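Local coordinates for DNA-binding response regulator, merR family (Colwellia psychrerythraea, PDB 3CNB), which probably binds DNA as a response regulator, this chain being its signal receiver domain, at residues L24-F27 / L28-L31. Residues are numbered along the deposited sequence; the frame is centred on the assembly and turned at random.
Sequences LTQF and LENL
Gln26 and Asn30 join their side-chain amides one helical turn apart. Gln26 NE2 donates to Asn30 OD1 at 3.0 Å, and OD1 lies in the Gln26 amide plane. The donor sits above the Asn30 carbonyl plane, 36° out of it. The Gln26 chain bends at chi2 (58°), which carries its amide along the helix toward Asn30. Two waters tie this amide to Glu29. One accepts from Gln26 NE2 and donates to Glu29 OE1 at 2.7 Å; the other donates to Gln26 OE1 and to Glu29 OE1. Replacing Glu29 by an alanine would probably leave both waters without their shared acceptor and the Gln26 amide less fixed. Leu28, Glu29, Asn30 and Leu31 N each bond to the O four residues back. This is the C-terminal half of helix 18-31, the crossover between parallel strands 10-14 and 36-40 in the CheY-like receiver fold. Apolar contacts join the other side chains. Leu24 CG meets Leu28 CD1 at 4.1 Å; the two side chains lie side by side, and both touch Ile13 of strand 10-14. Phe27 CD2 touches Leu28 CD2 at 4.1 Å, and its CE2 approaches Leu31 CD1 obliquely to the ring. Phe117 packs edge-to-face with Phe27, and Leu31 reaches Ile124 of helix 117-129.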
ATOM      1  N   LEU A  24       3.750  -9.579   5.497  1.00 22.90           N
ATOM      2  CA  LEU A  24       2.947  -8.362   5.634  1.00 17.17           C
ATOM      3  C   LEU A  24       1.468  -8.676   5.829  1.00 20.26           C
ATOM      4  O   LEU A  24       0.788  -8.033   6.625  1.00 21.12           O
ATOM      5  CB  LEU A  24       3.152  -7.446   4.419  1.00 25.23           C
ATOM      6  CG  LEU A  24       2.483  -6.066   4.438  1.00 28.24           C
ATOM      7  CD1 LEU A  24       2.905  -5.255   5.659  1.00 29.71           C
ATOM      8  CD2 LEU A  24       2.805  -5.316   3.176  1.00 25.53           C
ATOM      9  N   THR A  25       0.966  -9.681   5.110  1.00 23.62           N
ATOM     10  CA  THR A  25      -0.445 -10.076   5.216  1.00 21.20           C
ATOM     11  C   THR A  25      -0.723 -10.620   6.603  1.00 22.82           C
ATOM     12  O   THR A  25      -1.720 -10.247   7.220  1.00 25.35           O
ATOM     13  CB  THR A  25      -0.846 -11.164   4.149  1.00 22.59           C
ATOM     14  OG1 THR A  25      -0.665 -10.621   2.835  1.00 21.43           O
ATOM     15  CG2 THR A  25      -2.297 -11.577   4.307  1.00 15.06           C
ATOM     16  N   GLN A  26       0.173 -11.480   7.088  1.00 24.42           N
ATOM     17  CA  GLN A  26       0.014 -12.099   8.406  1.00 25.78           C
ATOM     18  C   GLN A  26       0.083 -11.070   9.524  1.00 26.80           C
ATOM     19  O   GLN A  26      -0.721 -11.097  10.449  1.00 30.30           O
ATOM     20  CB  GLN A  26       1.103 -13.144   8.626  1.00 23.38           C
ATOM     21  CG  GLN A  26       0.897 -14.008   9.858  1.00 24.59           C
ATOM     22  CD  GLN A  26      -0.404 -14.741   9.837  1.00 30.79           C
ATOM     23  OE1 GLN A  26      -0.642 -15.578   8.975  1.00 33.93           O
ATOM     24  NE2 GLN A  26      -1.263 -14.438  10.797  1.00 30.31           N
ATOM     25  N   PHE A  27       1.071 -10.191   9.437  1.00 22.28           N
ATOM     26  CA  PHE A  27       1.174  -9.039  10.332  1.00 18.89           C
ATOM     27  C   PHE A  27      -0.106  -8.190  10.383  1.00 27.24           C
ATOM     28  O   PHE A  27      -0.579  -7.802  11.468  1.00 19.32           O
ATOM     29  CB  PHE A  27       2.354  -8.157   9.922  1.00 20.66           C
ATOM     30  CG  PHE A  27       2.560  -6.970  10.829  1.00 24.42           C
ATOM     31  CD1 PHE A  27       3.189  -7.132  12.071  1.00 25.29           C
ATOM     32  CD2 PHE A  27       2.107  -5.710  10.459  1.00 26.81           C
ATOM     33  CE1 PHE A  27       3.373  -6.051  12.917  1.00 27.25           C
ATOM     34  CE2 PHE A  27       2.299  -4.619  11.295  1.00 21.97           C
ATOM     35  CZ  PHE A  27       2.940  -4.796  12.529  1.00 26.29           C
ATOM     36  N   LEU A  28      -0.663  -7.884   9.217  1.00 20.59           N
ATOM     37  CA  LEU A  28      -1.845  -7.051   9.179  1.00 20.65           C
ATOM     38  C   LEU A  28      -3.110  -7.792   9.618  1.00 25.51           C
ATOM     39  O   LEU A  28      -4.023  -7.168  10.158  1.00 25.29           O
ATOM     40  CB  LEU A  28      -2.013  -6.413   7.805  1.00 21.03           C
ATOM     41  CG  LEU A  28      -0.979  -5.399   7.345  1.00 25.01           C
ATOM     42  CD1 LEU A  28      -1.265  -5.023   5.869  1.00 13.29           C
ATOM     43  CD2 LEU A  28      -1.036  -4.195   8.238  1.00 17.94           C
ATOM     44  N   GLU A  29      -3.170  -9.110   9.406  1.00 28.70           N
ATOM     45  CA  GLU A  29      -4.271  -9.935   9.963  1.00 26.80           C
ATOM     46  C   GLU A  29      -4.209 -10.051  11.481  1.00 32.07           C
ATOM     47  O   GLU A  29      -5.251 -10.047  12.138  1.00 34.83           O
ATOM     48  CB  GLU A  29      -4.314 -11.342   9.337  1.00 26.23           C
ATOM     49  CG  GLU A  29      -4.707 -11.307   7.851  1.00 30.66           C
ATOM     50  CD  GLU A  29      -4.731 -12.660   7.169  1.00 35.15           C
ATOM     51  OE1 GLU A  29      -4.032 -13.596   7.624  1.00 38.61           O
ATOM     52  OE2 GLU A  29      -5.451 -12.772   6.154  1.00 41.72           O
ATOM     53  N   ASN A  30      -2.995 -10.185  12.023  1.00 29.54           N
ATOM     54  CA  ASN A  30      -2.760 -10.127  13.475  1.00 29.26           C
ATOM     55  C   ASN A  30      -3.283  -8.810  14.045  1.00 31.64           C
ATOM     56  O   ASN A  30      -3.986  -8.806  15.037  1.00 37.88           O
ATOM     57  CB  ASN A  30      -1.264 -10.260  13.809  1.00 23.34           C
ATOM     58  CG  ASN A  30      -0.701 -11.635  13.486  1.00 28.30           C
ATOM     59  OD1 ASN A  30      -1.441 -12.556  13.160  1.00 24.31           O
ATOM     60  ND2 ASN A  30       0.632 -11.769  13.549  1.00 20.24           N
ATOM     61  N   LEU A  31      -2.931  -7.705  13.389  1.00 30.49           N
ATOM     62  CA  LEU A  31      -3.301  -6.350  13.810  1.00 27.68           C
ATOM     63  C   LEU A  31      -4.797  -6.081  13.674  1.00 25.69           C
ATOM     64  O   LEU A  31      -5.391  -5.427  14.523  1.00 28.77           O
ATOM     65  CB  LEU A  31      -2.549  -5.328  12.946  1.00 29.57           C
ATOM     66  CG  LEU A  31      -1.752  -4.189  13.576  1.00 39.41           C
ATOM     67  CD1 LEU A  31      -1.418  -3.189  12.488  1.00 30.63           C
ATOM     68  CD2 LEU A  31      -2.493  -3.514  14.730  1.00 42.84           C
TER
HETATM   69  O   HOH W   1      -4.358 -14.747  10.093  1.00 37.13           O
HETATM   70  O   HOH W   2      -1.695 -15.122   6.614  1.00 42.88           O